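Local coordinates for microtubule-associated protein 1A/1B, light chain 3 (Trypanosoma brucei brucei, PDB 3W1Y) that probably acts in autophagy as a ubiquitin-like Atg8-family protein, and may be conjugated to the membrane lipid phosphatidylethanolamine, at residues Y8-R19 against D121-S129. Sequence-based numbering, arbitrary orientation.
Sequences YRYQYTRSFAER and DPDGFLYVS
R19 and D123 form a salt bridge between helix 16-29 of this Atg8 protein and the turn leading into strand 126-133 of its ubiquitin-like sheet. NH1 of R19 lies 2.5 Å from OD2 of D123, with an N-H...O angle of 163°; the oxygen sits in the guanidinium plane and is approached on its anti side. The syn lone pair of the same OD2 takes the hydroxyl of Y127, whose OH is 2.7 Å away. D121 OD1 accepts from the N of D123, an Asx turn inside the type I turn D121-G124, and D123 OD1 closes another with the N of F125, holding the exit toward the strand. A bend at chi3 (-101°) brings R19's NE and NH2 side-on to R14 O, while CA atoms of Q11 and F16 cover opposite guanidinium faces. One water accepts from R19 NH1 (3.0 Å) and donates to D121 OD1 (2.6 Å). Q11's amide lies tilted by 32° over one face of the Y127 ring, toward its rim, with NE2 2.9 Å from D121 OD2. Farther along, CB of Y127 sits 3.9 Å from the Y8 ring centroid, a CH-pi contact, and Y8 OH hydrogen-bonds S129 OG at 2.9 Å. Y10 meets the face of F125 in an offset edge-to-face pair, and its hydroxyl bonds E22. With every guanidinium nitrogen engaged and both oxygens of buried D123 bonded, the charge pair is well compensated, which would favour an ionised D123 and tie helix 16-29 to the turn before strand 126-133.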
ATOM      1  N   TYR A   8      15.565  13.637  -9.747  1.00 42.75           N
ATOM      2  CA  TYR A   8      15.242  12.355 -10.326  1.00 37.91           C
ATOM      3  C   TYR A   8      16.147  12.083 -11.507  1.00 36.28           C
ATOM      4  O   TYR A   8      16.484  12.995 -12.283  1.00 35.68           O
ATOM      5  CB  TYR A   8      13.774  12.354 -10.768  1.00 36.47           C
ATOM      6  CG  TYR A   8      12.834  12.234  -9.594  1.00 35.22           C
ATOM      7  CD1 TYR A   8      12.481  13.355  -8.823  1.00 34.29           C
ATOM      8  CD2 TYR A   8      12.314  10.989  -9.235  1.00 33.58           C
ATOM      9  CE1 TYR A   8      11.630  13.231  -7.727  1.00 33.34           C
ATOM     10  CE2 TYR A   8      11.472  10.860  -8.145  1.00 33.32           C
ATOM     11  CZ  TYR A   8      11.141  11.977  -7.398  1.00 34.27           C
ATOM     12  OH  TYR A   8      10.287  11.812  -6.328  1.00 35.59           O
ATOM     13  N   ARG A   9      16.525  10.819 -11.643  1.00 34.04           N
ATOM     14  CA  ARG A   9      17.344  10.370 -12.754  1.00 33.75           C
ATOM     15  C   ARG A   9      16.805  10.775 -14.127  1.00 32.03           C
ATOM     16  O   ARG A   9      17.556  11.259 -14.966  1.00 33.40           O
ATOM     17  CB  ARG A   9      17.535   8.867 -12.678  1.00 33.95           C
ATOM     18  CG  ARG A   9      18.575   8.394 -13.649  1.00 37.48           C
ATOM     19  CD  ARG A   9      19.203   7.072 -13.233  1.00 40.68           C
ATOM     20  NE  ARG A   9      20.136   6.695 -14.284  1.00 41.16           N
ATOM     21  CZ  ARG A   9      19.761   6.267 -15.480  1.00 40.27           C
ATOM     22  NH1 ARG A   9      18.470   6.118 -15.745  1.00 39.61           N
ATOM     23  NH2 ARG A   9      20.680   5.980 -16.399  1.00 41.98           N
ATOM     24  N   TYR A  10      15.501  10.611 -14.330  1.00 29.60           N
ATOM     25  CA  TYR A  10      14.808  11.047 -15.557  1.00 28.19           C
ATOM     26  C   TYR A  10      15.016  12.517 -15.950  1.00 27.99           C
ATOM     27  O   TYR A  10      15.076  12.828 -17.125  1.00 27.75           O
ATOM     28  CB  TYR A  10      13.316  10.769 -15.440  1.00 26.32           C
ATOM     29  CG  TYR A  10      12.617  10.559 -16.747  1.00 24.51           C
ATOM     30  CD1 TYR A  10      12.753   9.364 -17.450  1.00 25.49           C
ATOM     31  CD2 TYR A  10      11.771  11.521 -17.255  1.00 25.37           C
ATOM     32  CE1 TYR A  10      12.092   9.155 -18.662  1.00 23.39           C
ATOM     33  CE2 TYR A  10      11.099  11.326 -18.444  1.00 25.13           C
ATOM     34  CZ  TYR A  10      11.274  10.145 -19.133  1.00 24.92           C
ATOM     35  OH  TYR A  10      10.608   9.963 -20.286  1.00 26.30           O
ATOM     36  N   GLN A  11      15.121  13.410 -14.970  1.00 27.82           N
ATOM     37  CA  GLN A  11      15.376  14.815 -15.262  1.00 28.66           C
ATOM     38  C   GLN A  11      16.825  15.118 -15.649  1.00 29.31           C
ATOM     39  O   GLN A  11      17.077  16.089 -16.347  1.00 29.21           O
ATOM     40  CB  GLN A  11      14.939  15.712 -14.092  1.00 29.37           C
ATOM     41  CG  GLN A  11      13.450  15.735 -13.854  1.00 29.45           C
ATOM     42  CD  GLN A  11      13.088  16.318 -12.485  1.00 35.85           C
ATOM     43  OE1 GLN A  11      13.669  15.949 -11.459  1.00 39.39           O
ATOM     44  NE2 GLN A  11      12.118  17.213 -12.468  1.00 36.43           N
ATOM     45  N   TYR A  12      17.777  14.289 -15.220  1.00 29.50           N
ATOM     46  CA  TYR A  12      19.167  14.464 -15.646  1.00 30.25           C
ATOM     47  C   TYR A  12      19.430  13.889 -17.017  1.00 28.87           C
ATOM     48  O   TYR A  12      20.324  14.332 -17.716  1.00 29.65           O
ATOM     49  CB  TYR A  12      20.141  13.836 -14.642  1.00 32.83           C
ATOM     50  CG  TYR A  12      20.225  14.602 -13.355  1.00 37.38           C
ATOM     51  CD1 TYR A  12      19.390  14.275 -12.283  1.00 40.32           C
ATOM     52  CD2 TYR A  12      21.113  15.677 -13.204  1.00 41.08           C
ATOM     53  CE1 TYR A  12      19.441  14.973 -11.081  1.00 42.79           C
ATOM     54  CE2 TYR A  12      21.171  16.402 -11.984  1.00 44.53           C
ATOM     55  CZ  TYR A  12      20.317  16.028 -10.935  1.00 42.85           C
ATOM     56  OH  TYR A  12      20.336  16.690  -9.722  1.00 44.60           O
ATOM     57  N   THR A  13      18.683  12.869 -17.395  1.00 27.67           N
ATOM     58  CA  THR A  13      18.978  12.145 -18.645  1.00 27.95           C
ATOM     59  C   THR A  13      18.041  12.520 -19.771  1.00 27.10           C
ATOM     60  O   THR A  13      18.282  12.140 -20.904  1.00 28.11           O
ATOM     61  CB  THR A  13      18.979  10.586 -18.454  1.00 27.39           C
ATOM     62  OG1 THR A  13      17.732  10.189 -17.889  1.00 29.86           O
ATOM     63  CG2 THR A  13      20.058  10.153 -17.502  1.00 26.49           C
ATOM     64  N   ARG A  14      16.964  13.250 -19.466  1.00 26.56           N
ATOM     65  CA  ARG A  14      16.072  13.776 -20.499  1.00 26.17           C
ATOM     66  C   ARG A  14      16.078  15.288 -20.443  1.00 26.81           C
ATOM     67  O   ARG A  14      15.968  15.864 -19.350  1.00 27.56           O
ATOM     68  CB  ARG A  14      14.647  13.270 -20.303  1.00 25.99           C
ATOM     69  CG  ARG A  14      14.337  11.944 -20.962  1.00 26.68           C
ATOM     70  CD  ARG A  14      15.150  10.775 -20.376  1.00 27.98           C
ATOM     71  NE  ARG A  14      14.641   9.489 -20.845  1.00 27.72           N
ATOM     72  CZ  ARG A  14      15.036   8.311 -20.383  1.00 28.72           C
ATOM     73  NH1 ARG A  14      15.975   8.225 -19.438  1.00 31.24           N
ATOM     74  NH2 ARG A  14      14.489   7.221 -20.870  1.00 27.83           N
ATOM     75  N   SER A  15      16.229  15.942 -21.598  1.00 27.07           N
ATOM     76  CA  SER A  15      16.102  17.401 -21.650  1.00 27.91           C
ATOM     77  C   SER A  15      14.732  17.828 -21.147  1.00 26.71           C
ATOM     78  O   SER A  15      13.749  17.100 -21.306  1.00 24.79           O
ATOM     79  CB  SER A  15      16.329  17.947 -23.069  1.00 28.74           C
ATOM     80  OG  SER A  15      15.364  17.438 -23.977  1.00 29.55           O
ATOM     81  N   PHE A  16      14.666  19.003 -20.529  1.00 27.27           N
ATOM     82  CA  PHE A  16      13.383  19.549 -20.158  1.00 27.18           C
ATOM     83  C   PHE A  16      12.444  19.562 -21.376  1.00 27.57           C
ATOM     84  O   PHE A  16      11.258  19.194 -21.274  1.00 26.87           O
ATOM     85  CB  PHE A  16      13.529  20.956 -19.573  1.00 28.77           C
ATOM     86  CG  PHE A  16      12.214  21.572 -19.134  1.00 28.31           C
ATOM     87  CD1 PHE A  16      11.757  21.401 -17.830  1.00 28.03           C
ATOM     88  CD2 PHE A  16      11.444  22.321 -20.026  1.00 28.12           C
ATOM     89  CE1 PHE A  16      10.548  21.983 -17.402  1.00 26.97           C
ATOM     90  CE2 PHE A  16      10.229  22.890 -19.614  1.00 28.67           C
ATOM     91  CZ  PHE A  16       9.783  22.712 -18.306  1.00 28.31           C
ATOM     92  N   ALA A  17      12.982  19.982 -22.521  1.00 28.27           N
ATOM     93  CA  ALA A  17      12.176  20.163 -23.733  1.00 28.53           C
ATOM     94  C   ALA A  17      11.446  18.856 -24.087  1.00 27.60           C
ATOM     95  O   ALA A  17      10.247  18.874 -24.301  1.00 27.23           O
ATOM     96  CB  ALA A  17      13.053  20.671 -24.921  1.00 27.93           C
ATOM     97  N   GLU A  18      12.173  17.738 -24.141  1.00 28.03           N
ATOM     98  CA  GLU A  18      11.567  16.427 -24.410  1.00 29.19           C
ATOM     99  C   GLU A  18      10.583  15.919 -23.330  1.00 27.40           C
ATOM    100  O   GLU A  18       9.541  15.344 -23.654  1.00 27.25           O
ATOM    101  CB  GLU A  18      12.624  15.367 -24.797  1.00 29.48           C
ATOM    102  CG  GLU A  18      13.448  14.759 -23.680  1.00 32.98           C
ATOM    103  CD  GLU A  18      14.595  13.841 -24.193  1.00 33.23           C
ATOM    104  OE1 GLU A  18      14.278  12.754 -24.726  1.00 36.24           O
ATOM    105  OE2 GLU A  18      15.799  14.214 -24.049  1.00 36.07           O
ATOM    106  N   ARG A  19      10.876  16.150 -22.059  1.00 26.62           N
ATOM    107  CA  ARG A  19       9.884  15.845 -21.015  1.00 25.96           C
ATOM    108  C   ARG A  19       8.595  16.687 -21.149  1.00 26.02           C
ATOM    109  O   ARG A  19       7.511  16.132 -21.124  1.00 25.48           O
ATOM    110  CB  ARG A  19      10.482  15.999 -19.630  1.00 25.57           C
ATOM    111  CG  ARG A  19      11.632  15.085 -19.379  1.00 24.63           C
ATOM    112  CD  ARG A  19      12.138  15.303 -17.978  1.00 23.85           C
ATOM    113  NE  ARG A  19      13.327  16.135 -17.968  1.00 22.32           N
ATOM    114  CZ  ARG A  19      13.455  17.286 -17.323  1.00 21.62           C
ATOM    115  NH1 ARG A  19      12.458  17.800 -16.598  1.00 19.93           N
ATOM    116  NH2 ARG A  19      14.603  17.918 -17.406  1.00 18.68           N
ATOM    117  N   ASP A 121       5.598  18.887 -11.500  1.00 29.38           N
ATOM    118  CA  ASP A 121       6.814  19.528 -11.942  1.00 28.87           C
ATOM    119  C   ASP A 121       6.509  20.534 -13.052  1.00 28.42           C
ATOM    120  O   ASP A 121       5.520  20.399 -13.761  1.00 28.52           O
ATOM    121  CB  ASP A 121       7.708  18.429 -12.515  1.00 28.90           C
ATOM    122  CG  ASP A 121       9.106  18.867 -12.690  1.00 28.07           C
ATOM    123  OD1 ASP A 121       9.472  19.365 -13.786  1.00 28.17           O
ATOM    124  OD2 ASP A 121       9.825  18.740 -11.704  1.00 30.02           O
ATOM    125  N   PRO A 122       7.369  21.551 -13.221  1.00 28.75           N
ATOM    126  CA  PRO A 122       7.215  22.387 -14.419  1.00 28.67           C
ATOM    127  C   PRO A 122       7.170  21.615 -15.756  1.00 28.54           C
ATOM    128  O   PRO A 122       6.600  22.128 -16.729  1.00 29.39           O
ATOM    129  CB  PRO A 122       8.450  23.303 -14.367  1.00 29.35           C
ATOM    130  CG  PRO A 122       8.810  23.361 -12.923  1.00 29.46           C
ATOM    131  CD  PRO A 122       8.454  22.035 -12.336  1.00 28.18           C
ATOM    132  N   ASP A 123       7.778  20.429 -15.825  1.00 27.84           N
ATOM    133  CA  ASP A 123       7.804  19.677 -17.089  1.00 28.00           C
ATOM    134  C   ASP A 123       6.499  18.908 -17.341  1.00 27.56           C
ATOM    135  O   ASP A 123       6.354  18.271 -18.379  1.00 28.22           O
ATOM    136  CB  ASP A 123       9.049  18.753 -17.237  1.00 27.49           C
ATOM    137  CG  ASP A 123       9.046  17.544 -16.283  1.00 27.44           C
ATOM    138  OD1 ASP A 123       8.022  17.199 -15.645  1.00 26.05           O
ATOM    139  OD2 ASP A 123      10.118  16.919 -16.159  1.00 29.13           O
ATOM    140  N   GLY A 124       5.560  18.973 -16.401  1.00 26.84           N
ATOM    141  CA  GLY A 124       4.268  18.327 -16.587  1.00 26.67           C
ATOM    142  C   GLY A 124       4.073  16.988 -15.887  1.00 25.83           C
ATOM    143  O   GLY A 124       2.935  16.554 -15.729  1.00 26.10           O
ATOM    144  N   PHE A 125       5.155  16.320 -15.491  1.00 25.23           N
ATOM    145  CA  PHE A 125       5.036  15.022 -14.808  1.00 24.52           C
ATOM    146  C   PHE A 125       4.770  15.233 -13.330  1.00 24.64           C
ATOM    147  O   PHE A 125       5.219  16.233 -12.750  1.00 24.42           O
ATOM    148  CB  PHE A 125       6.327  14.182 -14.887  1.00 24.56           C
ATOM    149  CG  PHE A 125       6.509  13.415 -16.175  1.00 23.21           C
ATOM    150  CD1 PHE A 125       7.431  13.857 -17.127  1.00 23.39           C
ATOM    151  CD2 PHE A 125       5.823  12.224 -16.400  1.00 21.82           C
ATOM    152  CE1 PHE A 125       7.637  13.142 -18.322  1.00 23.04           C
ATOM    153  CE2 PHE A 125       6.019  11.506 -17.580  1.00 23.10           C
ATOM    154  CZ  PHE A 125       6.929  11.982 -18.548  1.00 22.54           C
ATOM    155  N   LEU A 126       4.049  14.274 -12.738  1.00 23.85           N
ATOM    156  CA  LEU A 126       4.044  14.079 -11.289  1.00 23.60           C
ATOM    157  C   LEU A 126       5.156  13.057 -10.971  1.00 23.52           C
ATOM    158  O   LEU A 126       5.080  11.915 -11.423  1.00 22.30           O
ATOM    159  CB  LEU A 126       2.688  13.537 -10.831  1.00 22.86           C
ATOM    160  CG  LEU A 126       2.571  13.300  -9.338  1.00 23.68           C
ATOM    161  CD1 LEU A 126       2.869  14.591  -8.552  1.00 22.22           C
ATOM    162  CD2 LEU A 126       1.201  12.710  -8.987  1.00 23.32           C
ATOM    163  N   TYR A 127       6.198  13.503 -10.259  1.00 23.86           N
ATOM    164  CA  TYR A 127       7.319  12.660  -9.885  1.00 24.17           C
ATOM    165  C   TYR A 127       7.040  11.928  -8.573  1.00 25.12           C
ATOM    166  O   TYR A 127       6.571  12.530  -7.612  1.00 25.37           O
ATOM    167  CB  TYR A 127       8.601  13.493  -9.806  1.00 24.66           C
ATOM    168  CG  TYR A 127       9.150  13.776 -11.193  1.00 24.48           C
ATOM    169  CD1 TYR A 127       8.733  14.886 -11.911  1.00 22.79           C
ATOM    170  CD2 TYR A 127      10.055  12.895 -11.795  1.00 23.30           C
ATOM    171  CE1 TYR A 127       9.207  15.130 -13.192  1.00 24.52           C
ATOM    172  CE2 TYR A 127      10.544  13.130 -13.062  1.00 23.34           C
ATOM    173  CZ  TYR A 127      10.116  14.252 -13.764  1.00 24.46           C
ATOM    174  OH  TYR A 127      10.596  14.493 -15.034  1.00 23.18           O
ATOM    175  N   VAL A 128       7.309  10.626  -8.555  1.00 25.50           N
ATOM    176  CA  VAL A 128       7.014   9.784  -7.413  1.00 26.63           C
ATOM    177  C   VAL A 128       8.212   8.844  -7.151  1.00 28.29           C
ATOM    178  O   VAL A 128       8.764   8.226  -8.087  1.00 28.02           O
ATOM    179  CB  VAL A 128       5.712   8.956  -7.627  1.00 26.22           C
ATOM    180  CG1 VAL A 128       5.485   7.986  -6.485  1.00 26.52           C
ATOM    181  CG2 VAL A 128       4.482   9.860  -7.835  1.00 26.14           C
ATOM    182  N   SER A 129       8.618   8.766  -5.880  1.00 28.54           N
ATOM    183  CA  SER A 129       9.581   7.792  -5.421  1.00 29.26           C
ATOM    184  C   SER A 129       8.823   6.625  -4.837  1.00 29.46           C
ATOM    185  O   SER A 129       7.843   6.801  -4.110  1.00 28.89           O
ATOM    186  CB  SER A 129      10.478   8.368  -4.334  1.00 30.02           C
ATOM    187  OG  SER A 129      11.088   9.553  -4.782  1.00 31.85           O
TER
HETATM  188  O   HOH W   1      11.909  19.846 -14.459  1.00 30.87           O